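Local coordinates for protein lysine-specific demethylase REF6 (Arabidopsis thaliana, PDB 6A58) that removes methyl groups from di- and trimethylated lysine of histone H3 and binds specific DNA sequences through its four zinc fingers, which form this C-terminal part, at residues A[43-49]-A[58-63]; A[95-99]-A[117-121]. All coordinates share one frame; numbering follows the deposited sequence. Where two conformers were deposited one is given.

Contact 1. Residues A[43-49]-A[58-63]. With ZN (zinc ion), chain B; ZN (zinc ion), chain C.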
ATOM      1  N   HIS A  43       3.176  -9.826 -20.670  1.00 24.28           N
ATOM      2  CA  HIS A  43       2.936  -9.883 -19.232  1.00 25.04           C
ATOM      3  C   HIS A  43       3.343 -11.229 -18.614  1.00 25.89           C
ATOM      4  O   HIS A  43       3.938 -11.256 -17.539  1.00 26.14           O
ATOM      5  CB  HIS A  43       1.460  -9.594 -18.942  1.00 24.70           C
ATOM      6  CG  HIS A  43       1.092  -9.725 -17.500  1.00 24.50           C
ATOM      7  ND1 HIS A  43       1.514  -8.828 -16.544  1.00 24.34           N
ATOM      8  CD2 HIS A  43       0.326 -10.635 -16.853  1.00 24.89           C
ATOM      9  CE1 HIS A  43       1.031  -9.184 -15.368  1.00 25.46           C
ATOM     10  NE2 HIS A  43       0.313 -10.281 -15.526  1.00 24.85           N
ATOM     11  N   LYS A  44       3.041 -12.331 -19.298  1.00 27.26           N
ATOM     12  CA  LYS A  44       3.432 -13.669 -18.823  1.00 28.48           C
ATOM     13  C   LYS A  44       4.951 -13.919 -18.859  1.00 29.25           C
ATOM     14  O   LYS A  44       5.437 -14.836 -18.188  1.00 30.20           O
ATOM     15  CB  LYS A  44       2.672 -14.760 -19.577  1.00 29.87           C
ATOM     16  CG  LYS A  44       1.205 -14.803 -19.194  1.00 31.24           C
ATOM     17  CD  LYS A  44       0.427 -15.791 -20.034  1.00 33.21           C
ATOM     18  CE  LYS A  44      -1.038 -15.776 -19.644  1.00 34.30           C
ATOM     19  NZ  LYS A  44      -1.838 -16.771 -20.405  1.00 35.49           N
ATOM     20  N   ARG A  45       5.676 -13.105 -19.634  1.00 28.13           N
ATOM     21  CA  ARG A  45       7.147 -13.081 -19.623  0.70 28.29           C
ATOM     22  C   ARG A  45       7.702 -12.087 -18.593  1.00 28.16           C
ATOM     23  O   ARG A  45       8.894 -11.754 -18.606  1.00 27.87           O
ATOM     24  CB  ARG A  45       7.674 -12.748 -21.019  0.70 28.18           C
ATOM     25  CG  ARG A  45       7.478 -13.876 -22.020  0.70 28.52           C
ATOM     26  CD  ARG A  45       7.771 -13.424 -23.432  0.70 28.30           C
ATOM     27  NE  ARG A  45       9.101 -12.830 -23.569  0.70 28.08           N
ATOM     28  CZ  ARG A  45       9.551 -12.220 -24.665  0.70 27.50           C
ATOM     29  NH1 ARG A  45       8.792 -12.116 -25.759  0.70 27.35           N
ATOM     30  NH2 ARG A  45      10.778 -11.701 -24.665  0.70 27.61           N
ATOM     31  N   ASN A  46       6.838 -11.616 -17.688  1.00 27.53           N
ATOM     32  CA  ASN A  46       7.206 -10.721 -16.591  1.00 27.68           C
ATOM     33  C   ASN A  46       7.847  -9.408 -17.034  1.00 26.77           C
ATOM     34  O   ASN A  46       8.753  -8.890 -16.374  1.00 27.70           O
ATOM     35  CB  ASN A  46       8.072 -11.472 -15.567  1.00 28.68           C
ATOM     36  CG  ASN A  46       7.372 -12.695 -15.006  1.00 29.36           C
ATOM     37  OD1 ASN A  46       7.939 -13.784 -14.959  1.00 32.69           O
ATOM     38  ND2 ASN A  46       6.123 -12.524 -14.600  1.00 29.08           N
ATOM     39  N   ILE A  47       7.343  -8.867 -18.142  1.00 25.73           N
ATOM     40  CA  ILE A  47       7.748  -7.560 -18.644  1.00 25.72           C
ATOM     41  C   ILE A  47       6.766  -6.539 -18.076  1.00 25.68           C
ATOM     42  O   ILE A  47       5.552  -6.744 -18.138  1.00 25.45           O
ATOM     43  CB  ILE A  47       7.723  -7.502 -20.186  1.00 25.91           C
ATOM     44  CG1 ILE A  47       8.687  -8.537 -20.779  1.00 26.39           C
ATOM     45  CG2 ILE A  47       8.085  -6.101 -20.678  1.00 26.06           C
ATOM     46  CD1 ILE A  47       8.405  -8.896 -22.220  1.00 26.63           C
ATOM     47  N   CYS A  48       7.294  -5.454 -17.512  1.00 25.47           N
ATOM     48  CA  CYS A  48       6.462  -4.390 -16.936  1.00 26.48           C
ATOM     49  C   CYS A  48       5.356  -3.936 -17.904  1.00 26.64           C
ATOM     50  O   CYS A  48       5.623  -3.744 -19.088  1.00 27.31           O
ATOM     51  CB  CYS A  48       7.328  -3.191 -16.567  1.00 27.31           C
ATOM     52  SG  CYS A  48       6.400  -1.857 -15.779  1.00 28.54           S
ATOM     53  N   PRO A  49       4.115  -3.755 -17.401  1.00 26.37           N
ATOM     54  CA  PRO A  49       3.006  -3.347 -18.277  1.00 26.45           C
ATOM     55  C   PRO A  49       3.000  -1.872 -18.701  1.00 26.98           C
ATOM     56  O   PRO A  49       2.170  -1.497 -19.534  1.00 27.72           O
ATOM     57  CB  PRO A  49       1.766  -3.632 -17.420  1.00 26.46           C
ATOM     58  CG  PRO A  49       2.249  -3.483 -16.022  1.00 26.45           C
ATOM     59  CD  PRO A  49       3.647  -4.027 -16.029  1.00 26.59           C
ATOM     60  N   PHE A  58      12.184 -11.768 -12.710  1.00 31.39           N
ATOM     61  CA  PHE A  58      12.434 -13.209 -12.618  1.00 33.02           C
ATOM     62  C   PHE A  58      11.173 -14.007 -12.291  1.00 32.82           C
ATOM     63  O   PHE A  58      11.062 -15.177 -12.662  1.00 34.05           O
ATOM     64  CB  PHE A  58      13.523 -13.491 -11.573  1.00 34.18           C
ATOM     65  CG  PHE A  58      13.940 -14.935 -11.502  1.00 36.01           C
ATOM     66  CD1 PHE A  58      14.724 -15.495 -12.506  1.00 36.64           C
ATOM     67  CD2 PHE A  58      13.542 -15.741 -10.437  1.00 37.11           C
ATOM     68  CE1 PHE A  58      15.105 -16.830 -12.449  1.00 37.93           C
ATOM     69  CE2 PHE A  58      13.921 -17.074 -10.373  1.00 37.72           C
ATOM     70  CZ  PHE A  58      14.703 -17.620 -11.380  1.00 37.95           C
ATOM     71  N   SER A  59      10.235 -13.377 -11.588  1.00 34.02           N
ATOM     72  CA  SER A  59       8.973 -14.013 -11.244  1.00 34.37           C
ATOM     73  C   SER A  59       7.821 -13.034 -11.378  1.00 34.11           C
ATOM     74  O   SER A  59       8.009 -11.821 -11.483  1.00 32.37           O
ATOM     75  CB  SER A  59       9.016 -14.560  -9.813  1.00 34.85           C
ATOM     76  OG  SER A  59       8.784 -13.534  -8.862  1.00 36.00           O
ATOM     77  N   HIS A  60       6.626 -13.596 -11.334  1.00 35.08           N
ATOM     78  CA  HIS A  60       5.403 -12.825 -11.423  1.00 36.07           C
ATOM     79  C   HIS A  60       5.160 -11.957 -10.179  1.00 37.06           C
ATOM     80  O   HIS A  60       4.595 -10.871 -10.289  1.00 35.62           O
ATOM     81  CB  HIS A  60       4.234 -13.769 -11.675  1.00 36.94           C
ATOM     82  CG  HIS A  60       3.028 -13.082 -12.210  1.00 38.95           C
ATOM     83  ND1 HIS A  60       2.092 -12.507 -11.386  1.00 41.87           N
ATOM     84  CD2 HIS A  60       2.616 -12.853 -13.478  1.00 41.60           C
ATOM     85  CE1 HIS A  60       1.144 -11.962 -12.121  1.00 41.75           C
ATOM     86  NE2 HIS A  60       1.431 -12.163 -13.395  1.00 40.59           N
ATOM     87  N   LYS A  61       5.603 -12.423  -9.009  1.00 38.34           N
ATOM     88  CA  LYS A  61       5.507 -11.635  -7.774  1.00 39.91           C
ATOM     89  C   LYS A  61       6.342 -10.348  -7.843  1.00 39.67           C
ATOM     90  O   LYS A  61       5.870  -9.282  -7.441  1.00 40.28           O
ATOM     91  CB  LYS A  61       5.927 -12.469  -6.556  1.00 41.68           C
ATOM     92  CG  LYS A  61       5.500 -11.867  -5.227  1.00 43.31           C
ATOM     93  CD  LYS A  61       5.896 -12.743  -4.046  1.00 45.22           C
ATOM     94  CE  LYS A  61       7.380 -12.637  -3.734  1.00 46.44           C
ATOM     95  NZ  LYS A  61       7.723 -13.294  -2.441  1.00 47.55           N
ATOM     96  N   TYR A  62       7.573 -10.457  -8.350  1.00 39.25           N
ATOM     97  CA  TYR A  62       8.443  -9.286  -8.562  1.00 39.70           C
ATOM     98  C   TYR A  62       7.833  -8.265  -9.527  1.00 37.59           C
ATOM     99  O   TYR A  62       7.940  -7.055  -9.305  1.00 38.45           O
ATOM    100  CB  TYR A  62       9.822  -9.709  -9.092  1.00 41.29           C
ATOM    101  CG  TYR A  62      10.745 -10.328  -8.058  1.00 43.82           C
ATOM    102  CD1 TYR A  62      11.148  -9.607  -6.935  1.00 45.08           C
ATOM    103  CD2 TYR A  62      11.250 -11.619  -8.225  1.00 44.64           C
ATOM    104  CE1 TYR A  62      12.006 -10.162  -5.994  1.00 46.38           C
ATOM    105  CE2 TYR A  62      12.110 -12.184  -7.291  1.00 46.13           C
ATOM    106  CZ  TYR A  62      12.484 -11.452  -6.178  1.00 46.41           C
ATOM    107  OH  TYR A  62      13.335 -12.007  -5.252  1.00 49.38           O
ATOM    108  N   LEU A  63       7.211  -8.760 -10.596  1.00 35.85           N
ATOM    109  CA  LEU A  63       6.546  -7.912 -11.591  1.00 35.71           C
ATOM    110  C   LEU A  63       5.415  -7.078 -10.981  1.00 36.05           C
ATOM    111  O   LEU A  63       5.350  -5.865 -11.191  1.00 35.79           O
ATOM    112  CB  LEU A  63       5.984  -8.776 -12.724  1.00 35.23           C
ATOM    113  CG  LEU A  63       5.159  -8.079 -13.812  1.00 35.34           C
ATOM    114  CD1 LEU A  63       6.055  -7.220 -14.687  1.00 35.47           C
ATOM    115  CD2 LEU A  63       4.378  -9.105 -14.622  1.00 36.11           C
TER
HETATM  116 ZN    ZN B1401      -0.535 -11.582 -14.143  0.90 32.62          ZN
HETATM  117 ZN    ZN C1402       8.007  -0.622 -14.856  1.00 38.38          ZN
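A zinc site shared between two successive C2H2 fingers ties His43, at the end of helix 37-44, to His60, the first residue of helix 60-70. Both imidazoles bind the chain B zinc ion through NE2, His43 at 2.1 Å and His60 at 2.2 Å, and Cys25 and Cys30 complete the four-ligand site. With its CG anti to the backbone N (chi1 176°), His43 turns toward the metal; the two ring planes stand at 86° to each other. The first finger is classed as degenerate, consistent with His60, its fourth ligand, coming from the second finger's helix. Between the two histidines the chain leaves helix 37-44 through a Schellman motif, Asn46 at C-prime with positive phi. Asn46 lays its amide against the start of helix 60-70, ND2 3.3 Å from His60 CA and OD1 3.7 Å from Ser59 C. Cut back to alanine, this position would probably lose the amide packing against Ser59 and His60, leaving a gap at the helix start. Leu63 forks over the turn: CD2 lies 3.4 Å from CE1 of the His43 ring, CD1 3.5 Å from Ile47 O and near Pro49 CD. Just beyond, Cys48 SG binds the chain C zinc ion at 2.2 Å, with Cys53, His66 and His70.

Contact 2. Residues A[95-99]-A[117-121]; sequences EHIRV and FRFVS. With ZN (zinc ion), chain D.
This is a surface contact, part polar and part apolar, between consecutive zinc fingers: Glu95, Arg98 and Val99 of helix 90-101 in the third finger meet Arg118 and Phe119, which lead into helix 120-129 of the fourth. Arg98 stretches out straight as far as NE and gives an NH1 proton to the main-chain O of Arg118, at 2.8 Å with an N-H...O angle of 147°. The acceptor lies in front of Arg98's guanidinium edge, 19° out of its plane. The two arginine chains run alongside one another head to tail, CB of Arg98 3.5 Å from CG of Arg118, and the bend of Arg118 at chi3 (-44°) swings its guanidinium back so that one face lies over Val99 CA. CG2 of Val99 touches Arg118 CD. The Phe119 ring takes Glu95 O at its edge, in plane, 3.3 Å from CE1, while Glu95 CB packs at 3.6 Å from CD1. Two waters extend the link: both donate to Glu95 OE2, one also accepting from Arg98 NH1 and Val120 N, the other from Ser121 N, so the carboxylate reaches the first turn of helix 120-129, whose N-cap is Phe119. On the far side of helix 90-101 His96 binds its zinc ion through NE2, with Cys78, Cys83 and His100, while Arg98 and Val120 also rest on Tyr106 of strand 106-107.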
ATOM      1  N   GLU A  95      -4.915   5.732  10.372  1.00 30.66           N
ATOM      2  CA  GLU A  95      -3.848   6.336  11.180  1.00 31.18           C
ATOM      3  C   GLU A  95      -3.833   7.859  11.034  1.00 30.36           C
ATOM      4  O   GLU A  95      -3.747   8.578  12.031  1.00 30.43           O
ATOM      5  CB  GLU A  95      -2.478   5.742  10.828  1.00 32.29           C
ATOM      6  CG  GLU A  95      -2.256   4.358  11.422  1.00 33.48           C
ATOM      7  CD  GLU A  95      -0.842   3.828  11.234  1.00 34.23           C
ATOM      8  OE1 GLU A  95      -0.024   4.467  10.536  1.00 36.31           O
ATOM      9  OE2 GLU A  95      -0.549   2.754  11.795  1.00 36.43           O
ATOM     10  N   HIS A  96      -3.938   8.341   9.797  1.00 28.23           N
ATOM     11  CA  HIS A  96      -3.978   9.782   9.530  1.00 27.60           C
ATOM     12  C   HIS A  96      -5.125  10.517  10.226  1.00 26.53           C
ATOM     13  O   HIS A  96      -4.922  11.614  10.755  1.00 26.44           O
ATOM     14  CB  HIS A  96      -4.047  10.069   8.030  1.00 27.61           C
ATOM     15  CG  HIS A  96      -4.425  11.482   7.715  1.00 27.66           C
ATOM     16  ND1 HIS A  96      -3.531  12.526   7.809  1.00 28.17           N
ATOM     17  CD2 HIS A  96      -5.603  12.026   7.330  1.00 27.93           C
ATOM     18  CE1 HIS A  96      -4.142  13.652   7.487  1.00 28.37           C
ATOM     19  NE2 HIS A  96      -5.399  13.376   7.192  1.00 28.44           N
ATOM     20  N   ILE A  97      -6.318   9.923  10.225  1.00 25.70           N
ATOM     21  CA  ILE A  97      -7.499  10.555  10.839  1.00 25.15           C
ATOM     22  C   ILE A  97      -7.262  10.854  12.330  1.00 25.08           C
ATOM     23  O   ILE A  97      -7.789  11.838  12.860  1.00 24.68           O
ATOM     24  CB  ILE A  97      -8.781   9.711  10.623  1.00 25.13           C
ATOM     25  CG1 ILE A  97      -9.160   9.693   9.137  1.00 25.78           C
ATOM     26  CG2 ILE A  97      -9.958  10.263  11.422  1.00 25.09           C
ATOM     27  CD1 ILE A  97     -10.068   8.548   8.742  1.00 26.14           C
ATOM     28  N   ARG A  98      -6.444  10.037  12.994  1.00 24.18           N
ATOM     29  CA  ARG A  98      -6.083  10.284  14.393  1.00 24.59           C
ATOM     30  C   ARG A  98      -5.378  11.628  14.610  1.00 24.69           C
ATOM     31  O   ARG A  98      -5.454  12.186  15.705  1.00 24.66           O
ATOM     32  CB  ARG A  98      -5.220   9.151  14.956  1.00 25.03           C
ATOM     33  CG  ARG A  98      -5.917   7.798  15.003  1.00 25.97           C
ATOM     34  CD  ARG A  98      -4.937   6.697  15.354  1.00 26.27           C
ATOM     35  NE  ARG A  98      -5.505   5.381  15.078  1.00 27.05           N
ATOM     36  CZ  ARG A  98      -4.796   4.262  14.903  1.00 27.09           C
ATOM     37  NH1 ARG A  98      -3.468   4.261  14.988  1.00 27.26           N
ATOM     38  NH2 ARG A  98      -5.432   3.123  14.640  1.00 28.03           N
ATOM     39  N   VAL A  99      -4.700  12.144  13.582  1.00 24.71           N
ATOM     40  CA  VAL A  99      -4.079  13.478  13.653  1.00 25.02           C
ATOM     41  C   VAL A  99      -5.159  14.536  13.882  1.00 25.18           C
ATOM     42  O   VAL A  99      -4.964  15.457  14.676  1.00 25.48           O
ATOM     43  CB  VAL A  99      -3.254  13.817  12.383  1.00 26.26           C
ATOM     44  CG1 VAL A  99      -2.681  15.229  12.452  1.00 26.94           C
ATOM     45  CG2 VAL A  99      -2.132  12.803  12.185  1.00 26.78           C
ATOM     46  N   PHE A 117       1.170   7.142  22.111  1.00 28.40           N
ATOM     47  CA  PHE A 117       1.535   7.100  20.687  1.00 28.22           C
ATOM     48  C   PHE A 117       0.290   7.058  19.807  1.00 27.68           C
ATOM     49  O   PHE A 117      -0.737   6.504  20.204  1.00 27.03           O
ATOM     50  CB  PHE A 117       2.449   5.895  20.415  1.00 29.41           C
ATOM     51  CG  PHE A 117       3.628   5.848  21.330  1.00 29.73           C
ATOM     52  CD1 PHE A 117       4.791   6.531  21.007  1.00 30.23           C
ATOM     53  CD2 PHE A 117       3.548   5.191  22.557  1.00 30.38           C
ATOM     54  CE1 PHE A 117       5.875   6.527  21.873  1.00 30.84           C
ATOM     55  CE2 PHE A 117       4.627   5.190  23.428  1.00 31.03           C
ATOM     56  CZ  PHE A 117       5.787   5.859  23.082  1.00 30.27           C
ATOM     57  N   ARG A 118       0.390   7.677  18.631  1.00 28.48           N
ATOM     58  CA  ARG A 118      -0.710   7.732  17.666  1.00 29.83           C
ATOM     59  C   ARG A 118      -0.735   6.507  16.756  1.00 31.18           C
ATOM     60  O   ARG A 118      -1.813   6.040  16.383  1.00 30.58           O
ATOM     61  CB  ARG A 118      -0.606   8.998  16.811  1.00 31.14           C
ATOM     62  CG  ARG A 118      -1.837   9.271  15.953  0.50 32.17           C
ATOM     63  CD  ARG A 118      -1.739  10.576  15.172  0.50 32.99           C
ATOM     64  NE  ARG A 118      -1.232  11.686  15.976  0.50 33.84           N
ATOM     65  CZ  ARG A 118      -1.897  12.308  16.954  1.00 35.13           C
ATOM     66  NH1 ARG A 118      -3.139  11.950  17.308  1.00 32.43           N
ATOM     67  NH2 ARG A 118      -1.298  13.301  17.607  1.00 34.73           N
ATOM     68  N   PHE A 119       0.450   6.021  16.382  1.00 32.54           N
ATOM     69  CA  PHE A 119       0.597   4.869  15.486  1.00 34.98           C
ATOM     70  C   PHE A 119       1.279   3.728  16.236  1.00 35.50           C
ATOM     71  O   PHE A 119       2.152   3.966  17.072  1.00 35.46           O
ATOM     72  CB  PHE A 119       1.429   5.234  14.247  1.00 36.48           C
ATOM     73  CG  PHE A 119       1.091   6.572  13.641  1.00 38.53           C
ATOM     74  CD1 PHE A 119      -0.233   6.953  13.430  1.00 39.02           C
ATOM     75  CD2 PHE A 119       2.104   7.447  13.255  1.00 39.55           C
ATOM     76  CE1 PHE A 119      -0.534   8.185  12.861  1.00 39.94           C
ATOM     77  CE2 PHE A 119       1.805   8.679  12.686  1.00 40.49           C
ATOM     78  CZ  PHE A 119       0.483   9.049  12.490  1.00 40.72           C
ATOM     79  N   VAL A 120       0.881   2.495  15.927  1.00 36.62           N
ATOM     80  CA  VAL A 120       1.436   1.312  16.596  1.00 37.44           C
ATOM     81  C   VAL A 120       2.941   1.131  16.330  1.00 37.60           C
ATOM     82  O   VAL A 120       3.663   0.673  17.214  1.00 36.98           O
ATOM     83  CB  VAL A 120       0.649   0.020  16.241  1.00 38.13           C
ATOM     84  CG1 VAL A 120       0.928  -0.441  14.815  1.00 38.38           C
ATOM     85  CG2 VAL A 120       0.963  -1.091  17.237  1.00 38.40           C
ATOM     86  N   SER A 121       3.401   1.500  15.133  1.00 38.62           N
ATOM     87  CA  SER A 121       4.829   1.437  14.783  1.00 39.81           C
ATOM     88  C   SER A 121       5.704   2.319  15.680  1.00 40.92           C
ATOM     89  O   SER A 121       6.838   1.949  15.995  1.00 41.33           O
ATOM     90  CB  SER A 121       5.050   1.810  13.313  1.00 40.66           C
ATOM     91  OG  SER A 121       4.571   3.116  13.034  1.00 42.60           O
TER
HETATM   92 ZN    ZN D1403      -7.157  14.479   6.861  0.80 31.10          ZN
HETATM   93  O   HOH W   1      -1.556   2.214  14.376  1.00 33.72           O
HETATM   94  O   HOH W   2       1.983   1.948  12.373  1.00 38.11           O

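Contact 1 and contact 2 follow each other in the chain, 43-49 with 58-63 closing before 95-99 with 117-121 opens, and lie on opposite sides of its centre, their centres 35 Å apart and nearest atoms about 22 Å apart. Each joins neighbouring fingers: the first couples helices 37-44 and 60-70 of fingers one and two, the second helix 90-101 of finger three to the entry of helix 120-129 in finger four. They share no helix or strand. The means differ, a common zinc ion in one case and direct and water-mediated hydrogen bonds in the other. The two contacts sit toward the two ends of an elongated array of fingers, whose DNA-binding region spans residues 55-128.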